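PDB 4TX8: probable chitinase A from Chromobacterium violaceum, which probably hydrolyses chitin internally as a family 18 glycoside hydrolase, with a small carbohydrate-binding module placed ahead of its catalytic barrel. Local coordinates for residues A[27-30]-A[34-37]; A[39-44]-A[69-74]; A[111-116]-A[122-127]; A[131-136]-A[408-413]; A[311-316]-A[367-372]. All blocks are in the same frame, centred on the assembly; numbering follows the deposited sequence.

Contact 1 of 5, residues A[27-30]-A[34-37]; sequences PGWA and AYKV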
# COMPACT_ATOMS: atom_id res chain seq x y z
N PRO A 27 25.91 13.39 15.46
CA PRO A 27 27.03 12.51 15.13
C PRO A 27 26.54 11.20 14.51
O PRO A 27 25.55 10.64 14.97
CB PRO A 27 27.70 12.25 16.48
CG PRO A 27 26.62 12.49 17.49
CD PRO A 27 25.78 13.59 16.91
N GLY A 28 27.23 10.74 13.47
CA GLY A 28 26.85 9.51 12.81
C GLY A 28 27.00 8.31 13.72
O GLY A 28 27.94 8.24 14.51
N TRP A 29 26.06 7.38 13.63
CA TRP A 29 26.14 6.13 14.38
C TRP A 29 27.39 5.37 13.96
O TRP A 29 27.70 5.29 12.77
CB TRP A 29 24.88 5.29 14.16
CG TRP A 29 24.92 3.96 14.84
CD1 TRP A 29 24.49 3.67 16.11
CD2 TRP A 29 25.41 2.73 14.30
NE1 TRP A 29 24.69 2.34 16.38
CE2 TRP A 29 25.25 1.74 15.28
CE3 TRP A 29 25.96 2.37 13.06
CZ2 TRP A 29 25.62 0.41 15.08
CZ3 TRP A 29 26.33 1.05 12.86
CH2 TRP A 29 26.16 0.09 13.87
N ALA A 30 28.11 4.81 14.92
CA ALA A 30 29.35 4.10 14.62
C ALA A 30 29.61 2.97 15.61
O ALA A 30 29.41 3.13 16.81
CB ALA A 30 30.53 5.07 14.60
N ALA A 34 30.13 3.95 22.75
CA ALA A 34 29.25 3.80 23.91
C ALA A 34 28.18 4.88 23.90
O ALA A 34 28.48 6.07 23.82
CB ALA A 34 30.06 3.87 25.20
N TYR A 35 26.92 4.46 23.98
CA TYR A 35 25.80 5.39 23.97
C TYR A 35 25.04 5.38 25.29
O TYR A 35 24.92 4.35 25.94
CB TYR A 35 24.84 5.06 22.82
CG TYR A 35 25.47 5.20 21.45
CD1 TYR A 35 25.78 6.46 20.93
CD2 TYR A 35 25.77 4.09 20.68
CE1 TYR A 35 26.36 6.59 19.69
CE2 TYR A 35 26.35 4.21 19.43
CZ TYR A 35 26.65 5.47 18.94
OH TYR A 35 27.23 5.61 17.70
N LYS A 36 24.53 6.55 25.68
CA LYS A 36 23.67 6.65 26.85
C LYS A 36 22.22 6.81 26.41
O LYS A 36 21.95 7.22 25.28
CB LYS A 36 24.07 7.83 27.73
CG LYS A 36 25.46 7.75 28.33
CD LYS A 36 25.66 8.91 29.28
CE LYS A 36 27.13 9.19 29.55
NZ LYS A 36 27.31 10.56 30.11
N VAL A 37 21.28 6.50 27.30
CA VAL A 37 19.87 6.72 27.03
C VAL A 37 19.63 8.19 26.70
O VAL A 37 20.09 9.08 27.42
CB VAL A 37 18.99 6.32 28.24
CG1 VAL A 37 17.53 6.68 27.97
CG2 VAL A 37 19.14 4.84 28.54
O HOH W 1 28.12 8.41 17.31
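Trp29 and Tyr35 lay their rings almost parallel, the planes only 15° apart, yet offset so far that little of one ring lies over the other: the five-membered ring of Trp29 and the phenol ring have centroids 5.5 Å apart. What touches is one side of the pyrrole part of the indole, Trp29 CD1 standing 3.8 Å from Tyr35 CE2. The two side chains arrive crosswise. Trp29 sends CG anti to its own backbone N (chi1 177°), while Tyr35 points straight across the gap and drives its hydroxyl against the backbone of 28-30. There Ala30 N donates to Tyr35 OH at 3.0 Å in a nearly straight bond, 163°. This is the aromatic heart of a carbohydrate-binding module of family 5/12, probably for chitin, a small domain built on short antiparallel strands. Trp71 completes the cluster, meeting Tyr35 edge-to-face and standing nearly upright against Trp29, which also rests on Asn63 and Pro64. Water 1 sits at the edge of the Tyr35 ring, in its plane, 3.0 Å from Tyr35 OH, and donates a hydrogen bond to Gly28 O at 2.8 Å.

Contact 2 of 5, residues A[39-44]-A[69-74]; sequences DVVSYN and TLWTPG
Val41 and Trp71 face each other from the two outer strands of a three-stranded antiparallel sheet, 40-43 and 71-73, with strand 46-50 running between them; both belong to the family 5/12 carbohydrate-binding module. The two backbones therefore stay well apart, and a long side chain has to span the middle strand. That side chain is Trp71. From CB the indole turns with CG anti to the carbonyl carbon (chi1 -61°), which sends the six-membered ring toward strand 40-43, past Ala50 of the central strand. The pyrrole half stays short of Val41, and contact begins at CE3, 4.1 Å from Val41 CG2. One atom further on, Trp71 CZ3 comes to 3.6 Å from the same methyl, and CH2 then touches both branches of the valine, lying 3.7 Å from Val41 CG1. Val41 CG2 sits over the ring face in a CH-pi contact, 4.0 Å from the centroid of the benzo ring and 28° off its normal. A different approach is made at the rim: Asp39 O lies near the indole plane, 3.7 Å from Trp71 CZ3. The carboxylate of Asp39 is engaged apart from this, its OD2 taking the backbone N-H of Lys36. The backbone of Trp71 turns to the catalytic domain, Trp71 O accepting from Arg404 NH1. At the other end of the contact Gly74 O, which is hydrogen-bonded to Thr49 OG1, ends 4.2 Å from Val40 CG1.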
# COMPACT_ATOMS: atom_id res chain seq x y z
N ASP A 39 20.74 9.65 23.94
CA ASP A 39 21.71 10.04 22.91
C ASP A 39 21.07 10.01 21.52
O ASP A 39 20.36 9.08 21.18
CB ASP A 39 22.93 9.12 22.93
CG ASP A 39 23.93 9.50 24.00
OD1 ASP A 39 23.67 10.45 24.77
OD2 ASP A 39 24.99 8.84 24.07
N VAL A 40 21.34 11.04 20.73
CA VAL A 40 20.80 11.13 19.38
C VAL A 40 21.91 11.00 18.35
O VAL A 40 22.89 11.73 18.39
CB VAL A 40 20.04 12.45 19.16
CG1 VAL A 40 19.39 12.47 17.79
CG2 VAL A 40 19.00 12.65 20.25
N VAL A 41 21.75 10.06 17.42
CA VAL A 41 22.72 9.88 16.35
C VAL A 41 22.08 10.02 14.98
O VAL A 41 20.86 9.97 14.85
CB VAL A 41 23.41 8.50 16.44
CG1 VAL A 41 24.08 8.33 17.79
CG2 VAL A 41 22.40 7.39 16.19
N SER A 42 22.91 10.19 13.96
CA SER A 42 22.44 10.22 12.58
C SER A 42 22.72 8.90 11.89
O SER A 42 23.81 8.34 12.00
CB SER A 42 23.10 11.37 11.81
OG SER A 42 22.70 11.36 10.45
N TYR A 43 21.72 8.38 11.18
CA TYR A 43 21.86 7.13 10.45
C TYR A 43 20.90 7.13 9.26
O TYR A 43 19.72 7.42 9.41
CB TYR A 43 21.58 5.93 11.36
CG TYR A 43 21.86 4.60 10.71
CD1 TYR A 43 23.15 4.12 10.59
CD2 TYR A 43 20.82 3.82 10.21
CE1 TYR A 43 23.41 2.90 10.00
CE2 TYR A 43 21.06 2.60 9.61
CZ TYR A 43 22.36 2.15 9.51
OH TYR A 43 22.61 0.93 8.91
N ASN A 44 21.43 6.81 8.08
CA ASN A 44 20.70 6.96 6.82
C ASN A 44 20.14 8.37 6.68
O ASN A 44 19.04 8.56 6.16
CB ASN A 44 19.57 5.93 6.71
CG ASN A 44 20.09 4.52 6.48
OD1 ASN A 44 21.26 4.32 6.17
ND2 ASN A 44 19.21 3.53 6.64
N THR A 69 14.91 -2.25 19.65
CA THR A 69 15.05 -2.37 21.10
C THR A 69 16.14 -1.42 21.61
O THR A 69 16.23 -1.18 22.81
CB THR A 69 15.38 -3.81 21.56
OG1 THR A 69 16.69 -4.17 21.11
CG2 THR A 69 14.36 -4.80 21.02
N LEU A 70 16.95 -0.89 20.70
CA LEU A 70 18.04 0.01 21.08
C LEU A 70 17.80 1.45 20.64
O LEU A 70 18.24 2.39 21.31
CB LEU A 70 19.37 -0.47 20.48
CG LEU A 70 20.03 -1.68 21.12
CD1 LEU A 70 21.27 -2.06 20.33
CD2 LEU A 70 20.38 -1.39 22.58
N TRP A 71 17.10 1.62 19.52
CA TRP A 71 16.93 2.94 18.92
C TRP A 71 15.49 3.21 18.51
O TRP A 71 14.83 2.36 17.92
CB TRP A 71 17.83 3.08 17.69
CG TRP A 71 19.29 2.94 17.99
CD1 TRP A 71 20.05 1.82 17.86
CD2 TRP A 71 20.17 3.97 18.47
NE1 TRP A 71 21.35 2.08 18.23
CE2 TRP A 71 21.44 3.39 18.61
CE3 TRP A 71 19.99 5.31 18.80
CZ2 TRP A 71 22.54 4.12 19.07
CZ3 TRP A 71 21.08 6.03 19.25
CH2 TRP A 71 22.34 5.43 19.38
N THR A 72 15.01 4.40 18.83
CA THR A 72 13.73 4.86 18.32
C THR A 72 13.95 6.06 17.40
O THR A 72 14.74 6.95 17.71
CB THR A 72 12.74 5.22 19.45
OG1 THR A 72 11.56 5.79 18.89
CG2 THR A 72 13.36 6.21 20.41
N PRO A 73 13.26 6.07 16.24
CA PRO A 73 13.38 7.18 15.29
C PRO A 73 12.96 8.51 15.92
O PRO A 73 11.97 8.55 16.63
CB PRO A 73 12.41 6.79 14.17
CG PRO A 73 12.28 5.31 14.28
CD PRO A 73 12.37 5.02 15.75
N GLY A 74 13.72 9.57 15.66
CA GLY A 74 13.39 10.88 16.19
C GLY A 74 14.53 11.51 16.97
O GLY A 74 15.55 10.87 17.22

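Contact 3 of 5, residues A[111-116]-A[122-127]; sequences GYWHNF and SAFPLS
Trp113 NE1 donates to the carbonyl oxygen of Phe124 at 3.0 Å; the acceptor lies in the indole plane, but the bond is bent, 131° at the hydrogen. Leu126 CD1 lies over one indole face in a CH-pi contact, almost on the normal of the five-membered ring, 3.9 Å from its centroid. Toward Phe124 the indole presents its edge: the pair is T-shaped, with planes at 66°, and NE1 stands over the centre of the phenyl ring. Phe124 reaches this place because its CG lies between the backbone N and the carbonyl carbon (chi1 68°), which turns the ring's face to the indole edge while its own carbonyl meets the N-H. Arg403 adds a cation-pi contact to Phe124. Strand 108-114 is the first of the (βα)8 barrel of family 18, and 122-127 belongs to the loop that leaves its end; on the same strand Tyr112 OH is bonded to Asp216 of the DxxDxDxE family motif, whose Asp218 and Glu220 bind the calcium ion. Further along, water 2 joins the two backbones, donating to His114 O at 2.8 Å and accepting from Phe124 N at 3.1 Å, while Ala123 CB packs 3.4 Å from His114 O. The buried indole N-H thus has an acceptor, and because direct and water-borne bonds both fall on Phe124, the loop's backbone is held at the same residue whose ring covers the indole edge.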
# COMPACT_ATOMS: atom_id res chain seq x y z
N GLY A 111 0.91 4.70 1.74
CA GLY A 111 1.66 3.81 2.60
C GLY A 111 0.82 3.15 3.68
O GLY A 111 -0.20 3.70 4.10
N TYR A 112 1.25 1.97 4.12
CA TYR A 112 0.55 1.24 5.16
C TYR A 112 1.14 1.53 6.54
O TYR A 112 2.35 1.49 6.73
CB TYR A 112 0.59 -0.27 4.89
CG TYR A 112 -0.28 -0.71 3.74
CD1 TYR A 112 0.14 -0.56 2.42
CD2 TYR A 112 -1.54 -1.25 3.97
CE1 TYR A 112 -0.66 -0.95 1.37
CE2 TYR A 112 -2.35 -1.65 2.92
CZ TYR A 112 -1.91 -1.50 1.62
OH TYR A 112 -2.71 -1.89 0.58
N TRP A 113 0.25 1.82 7.49
CA TRP A 113 0.62 2.10 8.87
C TRP A 113 0.32 0.86 9.72
O TRP A 113 -0.82 0.40 9.77
CB TRP A 113 -0.16 3.33 9.36
CG TRP A 113 0.00 3.70 10.81
CD1 TRP A 113 0.97 4.50 11.35
CD2 TRP A 113 -0.86 3.33 11.89
NE1 TRP A 113 0.77 4.63 12.71
CE2 TRP A 113 -0.35 3.92 13.06
CE3 TRP A 113 -2.02 2.54 11.98
CZ2 TRP A 113 -0.95 3.75 14.31
CZ3 TRP A 113 -2.61 2.37 13.22
CH2 TRP A 113 -2.08 2.98 14.37
N HIS A 114 1.34 0.31 10.37
CA HIS A 114 1.19 -0.92 11.16
C HIS A 114 0.33 -0.71 12.40
O HIS A 114 0.73 -0.01 13.33
CB HIS A 114 2.54 -1.47 11.62
CG HIS A 114 3.47 -1.85 10.50
ND1 HIS A 114 4.70 -2.44 10.74
CD2 HIS A 114 3.37 -1.71 9.16
CE1 HIS A 114 5.31 -2.65 9.58
NE2 HIS A 114 4.52 -2.22 8.61
N ASN A 115 -0.84 -1.33 12.43
CA ASN A 115 -1.65 -1.37 13.66
C ASN A 115 -1.22 -2.57 14.50
O ASN A 115 -2.06 -3.32 15.01
CB ASN A 115 -3.14 -1.43 13.33
CG ASN A 115 -4.02 -1.35 14.56
OD1 ASN A 115 -3.77 -0.56 15.47
ND2 ASN A 115 -5.04 -2.19 14.61
N PHE A 116 0.09 -2.75 14.63
CA PHE A 116 0.66 -3.91 15.31
C PHE A 116 2.16 -3.74 15.48
O PHE A 116 2.76 -2.81 14.94
CB PHE A 116 0.36 -5.20 14.53
CG PHE A 116 0.82 -5.17 13.09
CD1 PHE A 116 -0.01 -4.69 12.09
CD2 PHE A 116 2.08 -5.65 12.75
CE1 PHE A 116 0.41 -4.67 10.76
CE2 PHE A 116 2.51 -5.63 11.42
CZ PHE A 116 1.67 -5.15 10.43
N SER A 122 7.55 -1.45 17.36
CA SER A 122 6.16 -1.33 17.78
C SER A 122 5.42 -0.33 16.92
O SER A 122 6.03 0.43 16.16
CB SER A 122 6.08 -0.92 19.25
OG SER A 122 6.40 0.46 19.39
N ALA A 123 4.09 -0.32 17.04
CA ALA A 123 3.29 0.71 16.41
C ALA A 123 3.64 2.07 17.01
O ALA A 123 4.18 2.15 18.12
CB ALA A 123 1.80 0.42 16.58
N PHE A 124 3.33 3.13 16.28
CA PHE A 124 3.59 4.48 16.76
C PHE A 124 2.37 5.35 16.45
O PHE A 124 1.61 5.04 15.53
CB PHE A 124 4.86 5.05 16.12
CG PHE A 124 4.75 5.30 14.64
CD1 PHE A 124 4.91 4.27 13.73
CD2 PHE A 124 4.49 6.58 14.16
CE1 PHE A 124 4.80 4.51 12.36
CE2 PHE A 124 4.39 6.82 12.80
CZ PHE A 124 4.54 5.79 11.90
N PRO A 125 2.16 6.43 17.23
CA PRO A 125 0.99 7.30 17.06
C PRO A 125 0.79 7.82 15.64
O PRO A 125 1.74 8.25 14.98
CB PRO A 125 1.28 8.45 18.03
CG PRO A 125 2.07 7.80 19.12
CD PRO A 125 2.95 6.79 18.43
N LEU A 126 -0.46 7.78 15.18
CA LEU A 126 -0.81 8.20 13.82
C LEU A 126 -0.44 9.66 13.56
O LEU A 126 -0.16 10.05 12.42
CB LEU A 126 -2.30 7.99 13.57
CG LEU A 126 -2.79 8.16 12.13
CD1 LEU A 126 -2.40 6.95 11.29
CD2 LEU A 126 -4.29 8.38 12.10
N SER A 127 -0.45 10.47 14.61
CA SER A 127 -0.10 11.88 14.51
C SER A 127 1.33 12.11 14.00
O SER A 127 1.63 13.17 13.46
CB SER A 127 -0.27 12.56 15.87
OG SER A 127 0.54 11.92 16.85
O HOH W 2 2.24 2.28 13.55

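Contact 4 of 5, residues A[131-136]-A[408-413]; sequences ADWDVI and TFSRPV
Two waters bridge Asp132 to the start of helix 410-417. Water 3 is the tight one, donating to Asp132 OD2 and to Ser410 OG, each at 2.6 Å; water 4 donates to Asp132 OD1 at 3.2 Å and to Arg411 O at 2.9 Å. Each carboxylate oxygen therefore has its own solvent link to the helix. The charges pair outward: Asp132 OD1 makes a salt bridge with Arg418, just beyond the end of that helix, whereas the guanidinium of Arg411 goes to another partner. With its chain extended from CG to NE, Arg411 carries NH1 to Asn45 O in the carbohydrate-binding module, and its NE stays 5.4 Å from Asp132 OD2. Ser410 OG also bonds Asp402, which takes Phe409 N as well. Van der Waals contact fills in the rest. Ser410 CB rests against the benzo part of the Trp133 indole, 3.7 Å from CZ2, and Asp132 OD2 comes to 3.7 Å from Arg411 CA. Trp133 packs further on Leu109, Thr396 and Ile399. Such an arrangement belongs to the closure of a (βα)8 barrel, where the C-terminal helix 410-417, which comes after strand 393-397 and the short helix 399-404, meets the turn leading into the second strand, 135-143.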
# COMPACT_ATOMS: atom_id res chain seq x y z
N ALA A 131 4.71 14.16 6.79
CA ALA A 131 3.91 14.90 5.81
C ALA A 131 4.09 14.39 4.38
O ALA A 131 3.32 14.75 3.50
CB ALA A 131 4.25 16.38 5.89
N ASP A 132 5.10 13.56 4.15
CA ASP A 132 5.36 13.03 2.80
C ASP A 132 4.30 12.02 2.36
O ASP A 132 4.19 11.71 1.18
CB ASP A 132 6.75 12.39 2.73
CG ASP A 132 7.86 13.41 2.62
OD1 ASP A 132 7.63 14.49 2.04
OD2 ASP A 132 8.97 13.13 3.12
N TRP A 133 3.53 11.49 3.31
CA TRP A 133 2.49 10.52 2.99
C TRP A 133 1.17 11.21 2.68
O TRP A 133 0.73 12.08 3.42
CB TRP A 133 2.32 9.53 4.15
CG TRP A 133 3.58 8.80 4.48
CD1 TRP A 133 4.46 9.10 5.48
CD2 TRP A 133 4.11 7.66 3.80
NE1 TRP A 133 5.51 8.20 5.47
CE2 TRP A 133 5.32 7.31 4.45
CE3 TRP A 133 3.68 6.89 2.71
CZ2 TRP A 133 6.10 6.23 4.04
CZ3 TRP A 133 4.46 5.82 2.31
CH2 TRP A 133 5.65 5.49 2.97
N ASP A 134 0.53 10.82 1.58
CA ASP A 134 -0.72 11.44 1.15
C ASP A 134 -1.93 10.58 1.51
O ASP A 134 -3.01 11.10 1.76
CB ASP A 134 -0.70 11.70 -0.36
CG ASP A 134 0.39 12.65 -0.76
OD1 ASP A 134 0.41 13.79 -0.24
OD2 ASP A 134 1.25 12.26 -1.58
N VAL A 135 -1.73 9.27 1.51
CA VAL A 135 -2.78 8.35 1.95
C VAL A 135 -2.19 7.40 2.98
O VAL A 135 -1.22 6.69 2.72
CB VAL A 135 -3.38 7.54 0.78
CG1 VAL A 135 -4.50 6.64 1.29
CG2 VAL A 135 -3.92 8.48 -0.30
N ILE A 136 -2.78 7.42 4.17
CA ILE A 136 -2.33 6.57 5.26
C ILE A 136 -3.28 5.39 5.41
O ILE A 136 -4.44 5.55 5.79
CB ILE A 136 -2.26 7.35 6.59
CG1 ILE A 136 -1.38 8.59 6.42
CG2 ILE A 136 -1.74 6.46 7.70
CD1 ILE A 136 -1.51 9.60 7.54
N THR A 408 14.10 6.62 3.98
CA THR A 408 14.91 6.54 2.78
C THR A 408 14.08 6.33 1.52
O THR A 408 14.57 6.52 0.41
CB THR A 408 15.95 5.42 2.88
OG1 THR A 408 15.31 4.21 3.31
CG2 THR A 408 17.03 5.79 3.88
N PHE A 409 12.83 5.92 1.70
CA PHE A 409 11.92 5.77 0.57
C PHE A 409 11.04 7.01 0.43
O PHE A 409 11.00 7.64 -0.62
CB PHE A 409 11.06 4.51 0.71
CG PHE A 409 10.18 4.23 -0.48
CD1 PHE A 409 8.92 4.80 -0.59
CD2 PHE A 409 10.61 3.38 -1.50
CE1 PHE A 409 8.11 4.55 -1.69
CE2 PHE A 409 9.80 3.12 -2.60
CZ PHE A 409 8.55 3.71 -2.69
N SER A 410 10.35 7.36 1.51
CA SER A 410 9.36 8.43 1.47
C SER A 410 9.95 9.79 1.07
O SER A 410 9.32 10.53 0.31
CB SER A 410 8.65 8.56 2.82
OG SER A 410 9.57 8.85 3.86
N ARG A 411 11.14 10.12 1.56
CA ARG A 411 11.71 11.44 1.27
C ARG A 411 12.01 11.63 -0.22
O ARG A 411 11.52 12.59 -0.82
CB ARG A 411 12.97 11.69 2.11
CG ARG A 411 12.68 12.10 3.55
CD ARG A 411 13.97 12.26 4.34
NE ARG A 411 13.70 12.65 5.73
CZ ARG A 411 14.62 12.68 6.69
NH1 ARG A 411 15.87 12.32 6.43
NH2 ARG A 411 14.28 13.05 7.92
N PRO A 412 12.80 10.73 -0.84
CA PRO A 412 13.05 11.02 -2.26
C PRO A 412 11.85 10.76 -3.17
O PRO A 412 11.70 11.46 -4.17
CB PRO A 412 14.21 10.08 -2.61
CG PRO A 412 14.09 8.96 -1.64
CD PRO A 412 13.56 9.56 -0.37
N VAL A 413 11.01 9.79 -2.82
CA VAL A 413 9.88 9.46 -3.68
C VAL A 413 8.81 10.55 -3.64
O VAL A 413 8.25 10.91 -4.68
CB VAL A 413 9.27 8.09 -3.31
CG1 VAL A 413 7.95 7.88 -4.03
CG2 VAL A 413 10.25 6.98 -3.66
O HOH W 3 9.14 11.22 4.93
O HOH W 4 10.34 14.92 0.48

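Contact 5 of 5, residues A[311-316]-A[367-372]; sequences GSADML and AKALTC. With FLC (citrate anion), chain H.
Ala313 and Ala369 meet without any ring between them; the flat groups here include the carboxylates of a citrate, probably from the crystallisation liquor, bound beside the two alanines. Its central carboxylate has Lys368 NZ and Ala313 N on the same side of its plane. Lys368 NZ donates to citrate OB2 at 2.7 Å, and Ala313 N makes a weak bond to OB1. A second carboxylate receives Lys368 NZ at OG1, 3.2 Å away, while Asp314 N approaches OG2 from over the opposite face, again weakly. The bend at chi3 (47°) curls the lysine back toward the anion. Ser312 is the N-cap of helix 313-325: its OG accepts from Met315 N at 3.0 Å, 155° at the hydrogen. The citrate thus sits by the N-terminus of a helix, whose dipole probably favours it. Beneath, the packing is small and apolar. Ala313 CB lies 4.2 Å from Ala369 CB, and Leu316 CB is 4.0 Å from that same methyl, letting the two alanine CA atoms come to 5.0 Å. Helix 363-375 carries Cys372, disulfide-bonded to Cys379. Helices 313-325 and 363-375 lie side by side on the barrel's outside, Leu316 and Ala369 both resting on Phe347 of strand 345-350.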
# COMPACT_ATOMS: atom_id res chain seq x y z
N GLY A 311 11.60 -5.86 -10.08
CA GLY A 311 12.47 -4.82 -9.57
C GLY A 311 12.87 -3.80 -10.62
O GLY A 311 13.64 -2.88 -10.34
N SER A 312 12.36 -3.97 -11.84
CA SER A 312 12.66 -3.02 -12.90
C SER A 312 11.57 -1.96 -13.03
O SER A 312 10.41 -2.19 -12.69
CB SER A 312 12.85 -3.74 -14.24
OG SER A 312 11.60 -4.11 -14.80
N ALA A 313 11.97 -0.79 -13.51
CA ALA A 313 11.06 0.29 -13.86
C ALA A 313 10.12 -0.15 -14.96
O ALA A 313 8.94 0.19 -14.95
CB ALA A 313 11.84 1.52 -14.28
N ASP A 314 10.64 -0.90 -15.93
CA ASP A 314 9.84 -1.42 -17.03
C ASP A 314 8.62 -2.21 -16.52
O ASP A 314 7.51 -2.04 -17.04
CB ASP A 314 10.68 -2.32 -17.93
CG ASP A 314 11.45 -1.55 -19.00
OD1 ASP A 314 11.10 -0.37 -19.28
OD2 ASP A 314 12.39 -2.13 -19.58
N MET A 315 8.83 -3.05 -15.51
CA MET A 315 7.73 -3.83 -14.95
C MET A 315 6.69 -2.93 -14.32
O MET A 315 5.49 -3.15 -14.46
CB MET A 315 8.26 -4.84 -13.92
CG MET A 315 7.18 -5.66 -13.22
SD MET A 315 7.78 -7.05 -12.26
CE MET A 315 6.29 -7.63 -11.49
N LEU A 316 7.15 -1.90 -13.63
CA LEU A 316 6.24 -0.94 -13.02
C LEU A 316 5.47 -0.18 -14.10
O LEU A 316 4.26 0.00 -14.00
CB LEU A 316 7.00 0.05 -12.13
CG LEU A 316 7.83 -0.57 -11.00
CD1 LEU A 316 8.49 0.53 -10.19
CD2 LEU A 316 6.96 -1.45 -10.11
N ALA A 367 11.46 6.85 -9.45
CA ALA A 367 11.45 8.13 -10.14
C ALA A 367 11.42 7.95 -11.66
O ALA A 367 10.69 8.66 -12.36
CB ALA A 367 12.65 8.98 -9.73
N LYS A 368 12.20 7.00 -12.16
CA LYS A 368 12.25 6.72 -13.59
C LYS A 368 10.90 6.23 -14.12
O LYS A 368 10.45 6.67 -15.18
CB LYS A 368 13.33 5.68 -13.90
CG LYS A 368 14.71 6.25 -14.15
CD LYS A 368 15.73 5.14 -14.33
CE LYS A 368 15.22 4.07 -15.29
NZ LYS A 368 16.03 2.83 -15.23
N ALA A 369 10.27 5.33 -13.37
CA ALA A 369 8.96 4.82 -13.77
C ALA A 369 7.91 5.92 -13.77
O ALA A 369 7.05 5.97 -14.65
CB ALA A 369 8.53 3.68 -12.84
N LEU A 370 7.98 6.82 -12.79
CA LEU A 370 7.03 7.92 -12.68
C LEU A 370 7.13 8.90 -13.85
O LEU A 370 6.13 9.20 -14.50
CB LEU A 370 7.22 8.67 -11.37
CG LEU A 370 6.70 7.98 -10.11
CD1 LEU A 370 7.07 8.79 -8.87
CD2 LEU A 370 5.19 7.78 -10.20
N THR A 371 8.34 9.41 -14.10
CA THR A 371 8.53 10.38 -15.18
C THR A 371 8.23 9.76 -16.55
O THR A 371 7.72 10.44 -17.44
CB THR A 371 9.97 10.94 -15.19
OG1 THR A 371 10.90 9.88 -15.49
CG2 THR A 371 10.31 11.55 -13.84
N CYS A 372 8.54 8.47 -16.70
CA CYS A 372 8.22 7.76 -17.93
C CYS A 372 6.72 7.72 -18.15
O CYS A 372 6.23 8.04 -19.23
CB CYS A 372 8.78 6.33 -17.90
SG CYS A 372 8.31 5.30 -19.31
CAC FLC H . 17.46 -1.79 -12.95
CA FLC H . 16.69 -1.66 -14.22
CB FLC H . 15.92 -0.39 -14.46
CBC FLC H . 15.73 0.32 -13.16
CG FLC H . 14.57 -0.72 -15.00
CGC FLC H . 14.20 -0.43 -16.41
OA1 FLC H . 18.63 -1.32 -12.87
OA2 FLC H . 16.95 -2.36 -11.95
OB1 FLC H . 15.03 -0.21 -12.26
OB2 FLC H . 16.27 1.45 -12.97
OG1 FLC H . 14.25 0.75 -16.84
OG2 FLC H . 13.83 -1.37 -17.17
OHB FLC H . 16.60 0.42 -15.34

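In the fold
Contacts 1 and 2 form one small core, centres 8 Å apart, joined by backbone bonds such as Pro27 O to Ser42 N (2.9 Å). The other three lie in the barrel. Contacts 3 and 4 share its sheet, Gly111 N meeting Val135 O at 3.1 Å, while contact 5, about 17 Å from contact 4 between centres, is nested inside the loop that contact 4 closes. One place where the two domains touch is Asn44 CB against Thr408 CG2, 3.8 Å. Contact 3 approaches the calcium site and DxxDxDxE motif: the side chains of Phe116 and Asp218 are about 9 Å apart. The side chain of Val40 is about 5 Å, and that of Arg411 about 6 Å, from bound NAG, whose pocket includes Cys26, Asn47 and Cys77.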